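Local coordinates for protein putative oxidoreductase molybdopterin-binding subunit (Sulfolobus tokodaii, PDB 4ZOH) that binds the pterin cytosine dinucleotide cofactor of a putative oxidoreductase related to aldehyde oxidase and xanthine dehydrogenase, at residues 1-6 with 451-456; 8-13 with 446-451; 432-437 with 466-471. All blocks are in the same frame, centred on the assembly; numbering follows the deposited sequence.

Contact 1: 1-6 with 451-456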
loop_
_atom_site.group_PDB
_atom_site.type_symbol
_atom_site.label_atom_id
_atom_site.label_comp_id
_atom_site.label_asym_id
_atom_site.label_seq_id
_atom_site.Cartn_x
_atom_site.Cartn_y
_atom_site.Cartn_z
ATOM N N MET A 1 -27.456 -16.384 -23.710
ATOM C CA MET A 1 -26.412 -15.389 -23.900
ATOM C C MET A 1 -26.494 -14.220 -22.870
ATOM O O MET A 1 -27.576 -13.783 -22.470
ATOM C CB MET A 1 -26.442 -14.894 -25.342
ATOM C CG MET A 1 -27.667 -14.062 -25.625
ATOM S SD MET A 1 -27.839 -13.589 -27.330
ATOM C CE MET A 1 -26.864 -12.090 -27.442
ATOM N N TYR A 2 -25.337 -13.692 -22.476
ATOM C CA TYR A 2 -25.294 -12.484 -21.617
ATOM C C TYR A 2 -25.370 -11.150 -22.333
ATOM O O TYR A 2 -25.909 -10.199 -21.770
ATOM C CB TYR A 2 -24.023 -12.458 -20.783
ATOM C CG TYR A 2 -23.915 -13.543 -19.816
ATOM C CD1 TYR A 2 -24.597 -13.482 -18.607
ATOM C CD2 TYR A 2 -23.072 -14.624 -20.081
ATOM C CE1 TYR A 2 -24.485 -14.505 -17.665
ATOM C CE2 TYR A 2 -22.931 -15.647 -19.151
ATOM C CZ TYR A 2 -23.659 -15.582 -17.954
ATOM O OH TYR A 2 -23.487 -16.598 -17.017
ATOM N N ILE A 3 -24.812 -11.062 -23.538
ATOM C CA ILE A 3 -24.881 -9.795 -24.325
ATOM C C ILE A 3 -26.379 -9.462 -24.571
ATOM O O ILE A 3 -27.114 -10.320 -25.025
ATOM C CB ILE A 3 -24.091 -9.885 -25.645
ATOM C CG1 ILE A 3 -22.573 -10.043 -25.369
ATOM C CG2 ILE A 3 -24.272 -8.610 -26.480
ATOM C CD1 ILE A 3 -21.723 -10.407 -26.600
ATOM N N GLY A 4 -26.810 -8.255 -24.209
ATOM C CA GLY A 4 -28.143 -7.775 -24.478
ATOM C C GLY A 4 -28.960 -7.877 -23.216
ATOM O O GLY A 4 -29.998 -7.262 -23.123
ATOM N N LYS A 5 -28.439 -8.559 -22.203
ATOM C CA LYS A 5 -29.172 -8.630 -20.933
ATOM C C LYS A 5 -28.787 -7.550 -19.940
ATOM O O LYS A 5 -27.546 -7.140 -19.859
ATOM C CB LYS A 5 -28.929 -9.981 -20.268
ATOM C CG LYS A 5 -29.137 -11.168 -21.181
ATOM C CD LYS A 5 -30.609 -11.478 -21.384
ATOM C CE LYS A 5 -30.741 -12.847 -22.059
ATOM N NZ LYS A 5 -30.491 -13.936 -21.064
ATOM N N PRO A 6 -29.804 -7.105 -19.146
ATOM C CA PRO A 6 -29.500 -6.106 -18.103
ATOM C C PRO A 6 -28.755 -6.769 -16.941
ATOM O O PRO A 6 -29.248 -6.772 -15.834
ATOM C CB PRO A 6 -30.905 -5.604 -17.686
ATOM C CG PRO A 6 -31.871 -6.802 -17.979
ATOM C CD PRO A 6 -31.210 -7.630 -19.048
ATOM N N ALA A 451 -17.195 -8.662 -19.195
ATOM C CA ALA A 451 -17.386 -9.990 -18.642
ATOM C C ALA A 451 -18.550 -10.707 -19.444
ATOM O O ALA A 451 -18.390 -11.845 -19.823
ATOM C CB ALA A 451 -17.699 -9.897 -17.156
ATOM N N GLN A 452 -19.637 -10.005 -19.729
ATOM C CA GLN A 452 -20.751 -10.516 -20.615
ATOM C C GLN A 452 -20.244 -10.966 -22.010
ATOM O O GLN A 452 -20.556 -12.096 -22.480
ATOM C CB GLN A 452 -21.816 -9.417 -20.837
ATOM C CG GLN A 452 -22.474 -8.907 -19.577
ATOM C CD GLN A 452 -23.345 -7.677 -19.839
ATOM O OE1 GLN A 452 -23.012 -6.581 -19.400
ATOM N NE2 GLN A 452 -24.503 -7.868 -20.554
ATOM N N ILE A 453 -19.442 -10.107 -22.655
ATOM C CA ILE A 453 -18.787 -10.441 -23.946
ATOM C C ILE A 453 -17.899 -11.692 -23.855
ATOM O O ILE A 453 -18.084 -12.635 -24.635
ATOM C CB ILE A 453 -18.037 -9.245 -24.563
ATOM C CG1 ILE A 453 -19.034 -8.165 -24.972
ATOM C CG2 ILE A 453 -17.194 -9.645 -25.770
ATOM C CD1 ILE A 453 -18.366 -6.782 -25.181
ATOM N N ALA A 454 -16.959 -11.725 -22.904
ATOM C CA ALA A 454 -16.012 -12.813 -22.857
ATOM C C ALA A 454 -16.724 -14.126 -22.464
ATOM O O ALA A 454 -16.363 -15.172 -22.954
ATOM C CB ALA A 454 -14.845 -12.537 -21.896
ATOM N N ALA A 455 -17.694 -14.057 -21.558
ATOM C CA ALA A 455 -18.421 -15.250 -21.159
ATOM C C ALA A 455 -19.252 -15.846 -22.351
ATOM O O ALA A 455 -19.268 -17.056 -22.521
ATOM C CB ALA A 455 -19.286 -14.977 -19.928
ATOM N N ASP A 456 -19.882 -15.003 -23.169
ATOM C CA ASP A 456 -20.559 -15.468 -24.402
ATOM C C ASP A 456 -19.610 -16.174 -25.348
ATOM O O ASP A 456 -19.919 -17.292 -25.766
ATOM C CB ASP A 456 -21.329 -14.342 -25.124
ATOM C CG ASP A 456 -22.668 -13.995 -24.432
ATOM O OD1 ASP A 456 -22.993 -14.522 -23.346
ATOM O OD2 ASP A 456 -23.439 -13.192 -24.975
#

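Contact 2: 8-13 with 446-451. With MCN (pterin cytosine dinucleotide), chain D.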
loop_
_atom_site.group_PDB
_atom_site.type_symbol
_atom_site.label_atom_id
_atom_site.label_comp_id
_atom_site.label_asym_id
_atom_site.label_seq_id
_atom_site.Cartn_x
_atom_site.Cartn_y
_atom_site.Cartn_z
ATOM N N LYS A 8 -26.547 -7.269 -13.773
ATOM C CA LYS A 8 -26.207 -6.310 -12.699
ATOM C C LYS A 8 -24.649 -6.197 -12.554
ATOM O O LYS A 8 -23.930 -7.131 -12.902
ATOM C CB LYS A 8 -26.853 -6.684 -11.365
ATOM C CG LYS A 8 -28.396 -6.618 -11.370
ATOM C CD LYS A 8 -28.991 -7.214 -10.108
ATOM C CE LYS A 8 -28.737 -8.707 -9.899
ATOM N NZ LYS A 8 -29.582 -9.656 -10.706
ATOM N N ARG A 9 -24.158 -5.103 -11.977
ATOM C CA ARG A 9 -22.688 -4.749 -12.064
ATOM C C ARG A 9 -21.877 -5.644 -11.168
ATOM O O ARG A 9 -22.149 -5.801 -9.917
ATOM C CB ARG A 9 -22.434 -3.270 -11.727
ATOM C CG ARG A 9 -22.972 -2.328 -12.808
ATOM C CD ARG A 9 -22.195 -1.008 -12.883
ATOM N NE ARG A 9 -21.768 -0.519 -11.543
ATOM C CZ ARG A 9 -20.829 0.383 -11.317
ATOM N NH1 ARG A 9 -20.251 1.045 -12.370
ATOM N NH2 ARG A 9 -20.499 0.692 -10.046
ATOM N N ILE A 10 -20.908 -6.278 -11.800
ATOM C CA ILE A 10 -19.840 -6.944 -11.047
ATOM C C ILE A 10 -19.022 -5.919 -10.199
ATOM O O ILE A 10 -18.341 -6.299 -9.268
ATOM C CB ILE A 10 -18.898 -7.793 -11.952
ATOM C CG1 ILE A 10 -17.959 -6.906 -12.809
ATOM C CG2 ILE A 10 -19.700 -8.783 -12.793
ATOM C CD1 ILE A 10 -17.080 -7.700 -13.793
ATOM N N GLU A 11 -19.052 -4.645 -10.568
ATOM C CA GLU A 11 -18.243 -3.627 -9.854
ATOM C C GLU A 11 -18.855 -3.286 -8.492
ATOM O O GLU A 11 -18.120 -2.737 -7.663
ATOM C CB GLU A 11 -18.088 -2.303 -10.678
ATOM C CG GLU A 11 -17.421 -2.438 -12.069
ATOM C CD GLU A 11 -18.352 -2.795 -13.225
ATOM O OE1 GLU A 11 -19.426 -3.441 -13.001
ATOM O OE2 GLU A 11 -17.967 -2.497 -14.408
ATOM N N ASP A 12 -20.161 -3.582 -8.257
ATOM C CA ASP A 12 -20.857 -2.938 -7.115
ATOM C C ASP A 12 -20.406 -3.376 -5.737
ATOM O O ASP A 12 -20.326 -2.528 -4.805
ATOM C CB ASP A 12 -22.380 -3.056 -7.236
ATOM C CG ASP A 12 -22.928 -2.222 -8.349
ATOM O OD1 ASP A 12 -22.151 -1.391 -8.881
ATOM O OD2 ASP A 12 -24.129 -2.365 -8.685
ATOM N N LEU A 13 -20.030 -4.655 -5.616
ATOM C CA LEU A 13 -19.848 -5.236 -4.273
ATOM C C LEU A 13 -18.809 -4.497 -3.432
ATOM O O LEU A 13 -19.081 -4.140 -2.273
ATOM C CB LEU A 13 -19.565 -6.761 -4.300
ATOM C CG LEU A 13 -19.385 -7.411 -2.898
ATOM C CD1 LEU A 13 -20.665 -7.280 -2.077
ATOM C CD2 LEU A 13 -18.972 -8.894 -2.940
ATOM N N ASP A 446 -18.041 -0.696 -17.739
ATOM C CA ASP A 446 -17.607 -1.487 -18.905
ATOM C C ASP A 446 -17.095 -2.836 -18.536
ATOM O O ASP A 446 -17.133 -3.751 -19.378
ATOM C CB ASP A 446 -16.512 -0.778 -19.739
ATOM C CG ASP A 446 -16.966 0.540 -20.200
ATOM O OD1 ASP A 446 -17.651 0.593 -21.224
ATOM O OD2 ASP A 446 -16.783 1.516 -19.487
ATOM N N ALA A 447 -16.588 -2.977 -17.314
ATOM C CA ALA A 447 -16.003 -4.260 -16.926
ATOM C C ALA A 447 -17.134 -5.353 -16.933
ATOM O O ALA A 447 -16.897 -6.491 -17.334
ATOM C CB ALA A 447 -15.302 -4.175 -15.567
ATOM N N THR A 448 -18.327 -5.003 -16.456
ATOM C CA THR A 448 -19.485 -5.938 -16.509
ATOM C C THR A 448 -19.769 -6.271 -17.980
ATOM O O THR A 448 -19.903 -7.428 -18.319
ATOM C CB THR A 448 -20.731 -5.309 -15.875
ATOM O OG1 THR A 448 -20.520 -5.231 -14.470
ATOM C CG2 THR A 448 -21.948 -6.170 -16.138
ATOM N N ALA A 449 -19.800 -5.264 -18.847
ATOM C CA ALA A 449 -20.009 -5.513 -20.268
ATOM C C ALA A 449 -18.914 -6.393 -20.838
ATOM O O ALA A 449 -19.181 -7.334 -21.666
ATOM C CB ALA A 449 -20.208 -4.196 -21.021
ATOM N N PHE A 450 -17.691 -6.234 -20.304
ATOM C CA PHE A 450 -16.589 -7.033 -20.840
ATOM C C PHE A 450 -16.750 -8.486 -20.428
ATOM O O PHE A 450 -16.430 -9.434 -21.180
ATOM C CB PHE A 450 -15.205 -6.442 -20.461
ATOM C CG PHE A 450 -14.928 -5.115 -21.104
ATOM C CD1 PHE A 450 -15.549 -4.747 -22.327
ATOM C CD2 PHE A 450 -14.044 -4.229 -20.536
ATOM C CE1 PHE A 450 -15.292 -3.501 -22.934
ATOM C CE2 PHE A 450 -13.754 -2.998 -21.158
ATOM C CZ PHE A 450 -14.377 -2.637 -22.340
ATOM N N ALA A 451 -17.195 -8.662 -19.195
ATOM C CA ALA A 451 -17.386 -9.990 -18.642
ATOM C C ALA A 451 -18.550 -10.707 -19.444
ATOM O O ALA A 451 -18.390 -11.845 -19.823
ATOM C CB ALA A 451 -17.699 -9.897 -17.156
HETATM N N1 MCN D . -23.299 0.524 -23.343
HETATM C C2 MCN D . -23.963 -0.585 -23.842
HETATM N N3 MCN D . -24.303 -0.679 -25.166
HETATM C C4 MCN D . -23.973 0.378 -26.006
HETATM C C5 MCN D . -23.307 1.501 -25.518
HETATM C C6 MCN D . -22.940 1.571 -24.173
HETATM O O2 MCN D . -24.276 -1.549 -23.136
HETATM N N4 MCN D . -24.307 0.271 -27.274
HETATM C "C1'" MCN D . -22.955 0.521 -21.919
HETATM C C2D MCN D . -21.547 -0.048 -21.735
HETATM O "O2'" MCN D . -21.541 -1.419 -21.475
HETATM C "C3'" MCN D . -21.080 0.641 -20.480
HETATM C C4D MCN D . -21.526 2.010 -20.787
HETATM O O4D MCN D . -22.867 1.836 -21.421
HETATM O "O3'" MCN D . -21.701 0.180 -19.331
HETATM C "C5'" MCN D . -20.355 2.306 -21.704
HETATM O "O5'" MCN D . -20.560 3.381 -22.421
HETATM P PA MCN D . -19.630 3.791 -23.689
HETATM O O1A MCN D . -18.744 2.805 -24.272
HETATM O O2A MCN D . -20.707 4.456 -24.499
HETATM O O3A MCN D . -18.836 5.052 -22.897
HETATM P PB MCN D . -17.509 4.792 -22.016
HETATM O O1B MCN D . -16.318 4.879 -22.956
HETATM O O2B MCN D . -17.533 3.609 -21.151
HETATM O O3B MCN D . -17.603 6.016 -21.103
HETATM C C10 MCN D . -17.016 7.309 -21.417
HETATM C "C9'" MCN D . -18.023 8.414 -21.212
HETATM C "C8'" MCN D . -17.436 9.723 -21.250
HETATM S "S8'" MCN D . -16.478 10.218 -22.638
HETATM C "C7'" MCN D . -17.689 10.666 -20.299
HETATM S "S7'" MCN D . -17.090 12.343 -20.401
HETATM C "C6'" MCN D . -18.586 10.419 -19.187
HETATM C C7 MCN D . -19.502 9.188 -19.493
HETATM O "O9'" MCN D . -18.657 8.157 -19.963
HETATM N "N5'" MCN D . -17.898 10.305 -17.902
HETATM C C4A MCN D . -18.380 9.527 -16.831
HETATM N "N8'" MCN D . -20.182 8.729 -18.242
HETATM C C4B MCN D . -19.563 8.759 -17.027
HETATM N "N1'" MCN D . -20.109 8.034 -16.047
HETATM C "C2'" MCN D . -19.503 7.988 -14.863
HETATM N "N2'" MCN D . -20.053 7.248 -13.923
HETATM N "N3'" MCN D . -18.310 8.730 -14.571
HETATM C "C4'" MCN D . -17.731 9.543 -15.572
HETATM O "O4'" MCN D . -16.688 10.214 -15.321
HETATM O O HOH W 1 -15.924 -0.897 -14.947
#

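Contact 3: 432-437 with 466-471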
loop_
_atom_site.group_PDB
_atom_site.type_symbol
_atom_site.label_atom_id
_atom_site.label_comp_id
_atom_site.label_asym_id
_atom_site.label_seq_id
_atom_site.Cartn_x
_atom_site.Cartn_y
_atom_site.Cartn_z
ATOM N N LYS A 432 -8.095 -20.712 -13.600
ATOM C CA LYS A 432 -8.648 -19.365 -13.359
ATOM C C LYS A 432 -8.489 -18.460 -14.572
ATOM O O LYS A 432 -7.444 -18.409 -15.153
ATOM C CB LYS A 432 -8.036 -18.698 -12.156
ATOM C CG LYS A 432 -8.656 -17.310 -11.875
ATOM C CD LYS A 432 -7.686 -16.400 -11.107
ATOM C CE LYS A 432 -8.362 -15.139 -10.584
ATOM N NZ LYS A 432 -9.008 -14.326 -11.640
ATOM N N ILE A 433 -9.533 -17.732 -14.929
ATOM C CA ILE A 433 -9.440 -16.831 -16.070
ATOM C C ILE A 433 -9.472 -15.387 -15.605
ATOM O O ILE A 433 -10.391 -14.998 -14.849
ATOM C CB ILE A 433 -10.634 -17.029 -17.057
ATOM C CG1 ILE A 433 -10.632 -18.458 -17.664
ATOM C CG2 ILE A 433 -10.634 -15.968 -18.175
ATOM C CD1 ILE A 433 -12.025 -18.839 -18.232
ATOM N N THR A 434 -8.554 -14.588 -16.155
ATOM C CA THR A 434 -8.544 -13.134 -15.947
ATOM C C THR A 434 -8.485 -12.439 -17.283
ATOM O O THR A 434 -7.684 -12.780 -18.145
ATOM C CB THR A 434 -7.330 -12.700 -15.059
ATOM O OG1 THR A 434 -7.244 -13.614 -13.964
ATOM C CG2 THR A 434 -7.489 -11.233 -14.489
ATOM N N LEU A 435 -9.392 -11.490 -17.432
ATOM C CA LEU A 435 -9.468 -10.621 -18.558
ATOM C C LEU A 435 -8.959 -9.227 -18.136
ATOM O O LEU A 435 -9.406 -8.691 -17.142
ATOM C CB LEU A 435 -10.932 -10.529 -19.047
ATOM C CG LEU A 435 -11.201 -9.503 -20.127
ATOM C CD1 LEU A 435 -10.643 -10.009 -21.456
ATOM C CD2 LEU A 435 -12.707 -9.303 -20.226
ATOM N N VAL A 436 -8.049 -8.637 -18.920
ATOM C CA VAL A 436 -7.567 -7.269 -18.634
ATOM C C VAL A 436 -7.915 -6.387 -19.822
ATOM O O VAL A 436 -7.789 -6.810 -21.006
ATOM C CB VAL A 436 -6.043 -7.227 -18.300
ATOM C CG1 VAL A 436 -5.644 -5.836 -17.801
ATOM C CG2 VAL A 436 -5.630 -8.320 -17.312
ATOM N N THR A 437 -8.461 -5.198 -19.540
ATOM C CA THR A 437 -8.735 -4.226 -20.629
ATOM C C THR A 437 -7.704 -3.093 -20.593
ATOM O O THR A 437 -7.281 -2.738 -19.501
ATOM C CB THR A 437 -10.148 -3.668 -20.528
ATOM O OG1 THR A 437 -10.316 -2.700 -21.538
ATOM C CG2 THR A 437 -10.504 -2.991 -19.130
ATOM N N GLU A 466 -13.041 -12.734 -14.223
ATOM C CA GLU A 466 -12.587 -11.572 -13.503
ATOM C C GLU A 466 -12.095 -10.508 -14.531
ATOM O O GLU A 466 -11.369 -10.841 -15.451
ATOM C CB GLU A 466 -11.424 -11.931 -12.574
ATOM C CG GLU A 466 -11.095 -10.701 -11.658
ATOM C CD GLU A 466 -9.820 -10.797 -10.795
ATOM O OE1 GLU A 466 -9.041 -11.802 -10.833
ATOM O OE2 GLU A 466 -9.610 -9.819 -10.022
ATOM N N VAL A 467 -12.498 -9.256 -14.354
ATOM C CA VAL A 467 -12.086 -8.222 -15.258
ATOM C C VAL A 467 -11.267 -7.175 -14.490
ATOM O O VAL A 467 -11.750 -6.630 -13.456
ATOM C CB VAL A 467 -13.300 -7.539 -15.908
ATOM C CG1 VAL A 467 -12.856 -6.466 -16.931
ATOM C CG2 VAL A 467 -14.169 -8.593 -16.611
ATOM N N ARG A 468 -10.046 -6.899 -15.002
ATOM C CA ARG A 468 -9.082 -5.959 -14.374
ATOM C C ARG A 468 -8.664 -4.887 -15.365
ATOM O O ARG A 468 -8.784 -5.084 -16.573
ATOM C CB ARG A 468 -7.863 -6.769 -13.902
ATOM C CG ARG A 468 -8.206 -7.730 -12.765
ATOM C CD ARG A 468 -8.266 -6.965 -11.446
ATOM N NE ARG A 468 -6.895 -6.572 -11.068
ATOM C CZ ARG A 468 -6.414 -5.326 -10.974
ATOM N NH1 ARG A 468 -7.199 -4.304 -11.247
ATOM N NH2 ARG A 468 -5.106 -5.127 -10.668
ATOM N N TRP A 469 -8.186 -3.744 -14.880
ATOM C CA TRP A 469 -7.694 -2.653 -15.725
ATOM C C TRP A 469 -6.862 -1.695 -14.857
ATOM O O TRP A 469 -6.934 -1.821 -13.626
ATOM C CB TRP A 469 -8.884 -1.843 -16.318
ATOM C CG TRP A 469 -9.781 -1.066 -15.350
ATOM C CD1 TRP A 469 -9.653 0.243 -15.036
ATOM C CD2 TRP A 469 -10.945 -1.533 -14.636
ATOM N NE1 TRP A 469 -10.630 0.632 -14.163
ATOM C CE2 TRP A 469 -11.430 -0.450 -13.887
ATOM C CE3 TRP A 469 -11.579 -2.780 -14.510
ATOM C CZ2 TRP A 469 -12.572 -0.525 -13.057
ATOM C CZ3 TRP A 469 -12.734 -2.882 -13.654
ATOM C CH2 TRP A 469 -13.212 -1.728 -12.942
ATOM N N GLY A 470 -6.148 -0.734 -15.488
ATOM C CA GLY A 470 -5.651 0.419 -14.754
ATOM C C GLY A 470 -4.289 0.246 -14.079
ATOM O O GLY A 470 -3.929 1.050 -13.256
ATOM N N ASP A 471 -3.536 -0.770 -14.478
ATOM C CA ASP A 471 -2.143 -0.935 -14.069
ATOM C C ASP A 471 -1.317 -1.198 -15.317
ATOM O O ASP A 471 -1.589 -2.146 -16.053
ATOM C CB ASP A 471 -1.965 -2.078 -13.066
ATOM C CG ASP A 471 -0.536 -2.211 -12.507
ATOM O OD1 ASP A 471 0.458 -1.611 -12.987
ATOM O OD2 ASP A 471 -0.389 -2.968 -11.544
HETATM O O HOH W 2 -6.210 -0.667 -18.424
#

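Contact 1: 1-6 with 451-456
Asp456 holds the N terminus by spreading its carboxylate over two consecutive backbone amides. Tyr2 N reaches OD1 of Asp456 at 2.6 Å along a nearly straight bond (169°), where OD1 accepts with its syn lone pair, while Ile3 N meets OD2 of Asp456 at 2.9 Å from above the carboxylate plane. One turn earlier on the same helix, Gln452 has its CG beside the backbone N (chi1 -60°) and an extended chain beyond, which carries NE2 to within 3.0 Å of Tyr2 O. That carbonyl oxygen is gripped twice: Gln452 NE2 lies above its plane, and Lys5 N comes from the opposite face, closing the type II beta turn Tyr2-Lys5. Gly4 sits at its third position with positive phi. The other end of the Gln452 amide, OE1, bonds Asn599.

Packing surrounds these bonds. OD1 of Asp456 also lies at the edge of the Tyr2 ring, near its plane, and Ala455 CB approaches the ring obliquely, 3.8 Å from Tyr2 CE2, whereas Tyr2 OH bonds the backbone N of Ile462. Ile3 CD1 meets Ile453 CG1 at 3.9 Å, the two chains crossing at a slant. The N-terminal tail is thus pinned by its own main chain to helix 446-458, part of the molybdopterin cofactor-binding domain, with the Gln452 side chain about 6 Å from the pterin cytosine dinucleotide.

Contact 2: 8-13 with 446-451
Thr448 OG1 is gripped by two groups of the Arg9-Asp12 turn: it accepts from Ile10 N at 2.9 Å, a somewhat bent bond, and donates to Glu11 OE1 at 2.6 Å, on the syn side of that oxygen but tilted about 25° out of the carboxylate plane. Since OG1 stands beside its own backbone N (chi1 -70°), Glu11 can take both at once, its second oxygen OE2 receiving Thr448 N at 3.3 Å from above the carboxylate plane. A bend at chi2 (86°) swings the Glu11 carboxylate onto the first turn of helix 446-458. There a water donates to Glu11 OE2 (2.7 Å) and accepts from Ala447 N, so a further main-chain amide of the helix is tied in.

An alanine in place of Glu11 is likely to leave the Thr448 hydroxyl without its acceptor, Thr448 N without its carboxylate partner, and the water bound to Ala447 N without the oxygen it donates to.

Beside this polar patch, Ile10 CD1 rests on the carbonyl of Ala447 and on Ala451 CB (4.1 Å). Glu11 CB lies over the centre of one face of the Arg9 guanidinium, which holds Asp12 OD1 side-on through NE (2.8 Å) and NH2. The Arg9 NH2 also bonds the backbone of the chain of another protein, and its side chain is about 7 Å from an iron-sulfur cluster. On the helix, Asp446 and Ala449 belong to the pterin cytosine dinucleotide pocket, Ala449 CB lying 3.1 Å from the ligand's O2'. The helix start thus receives the Glu11 carboxylate, and its positive end would be expected to stabilise that charge, while Asp446 and Ala449 face the cofactor.

Contact 3: 432-437 with 466-471
Thr437 CG2 approaches the Trp469 indole obliquely and comes closest at Trp469 CB, 3.4 Å away, the two side chains lying side by side and pointing the same way. NE1 of the indole makes a weak hydrogen bond to Pro441 O. The strands concerned, 433-437 and 465-468, are the parallel pair of a beta-alpha-beta unit whose crossover helix is 446-458. Main-chain bonds hold them in register: Leu435 N to Glu466 O (2.9 Å), Arg468 N to Leu435 O, and Thr437 N to Arg468 O.

The other flat group is the Glu466 carboxylate. Lys432 NZ reaches its OE1 at 2.7 Å on the anti lone pair, a salt bridge, and also bonds Thr434 OG1; the bend at chi4 (-57°) turns the ammonium toward Glu466. Glu466 OE2 pairs with Lys178 of the second subunit, and Arg468 NE with Glu473 of that subunit, so the sheet face bearing Thr434, Glu466 and Arg468 meets the other copy. On the opposite face of the sheet, Leu435 CD2 lies beside Val467 CG2 (4.0 Å), under helix 446-458. One water donates to Thr437 O at 2.6 Å and accepts from Gly470 N at 2.9 Å.

How the contacts relate
Starting at the N terminus, the chain first docks residues 1-6, then 8-13, on helix 446-458, so contacts 1 and 2 each close a loop of well over 400 residues. Contact 2 lies wholly within the span of contact 1, and the two meet at Ala451. Contact 3 closes only a short loop, that of the beta-alpha-beta unit, and crosses both others: 432-437 precedes the helix and 466-471 follows it. The helix therefore carries the N-terminal tail while also lying against the two strands, with Ala447 against Trp469, Ala451 against Val467 and Ala454 against Leu435. Together the three contacts join tail, helix and sheet beside the cofactor pocket.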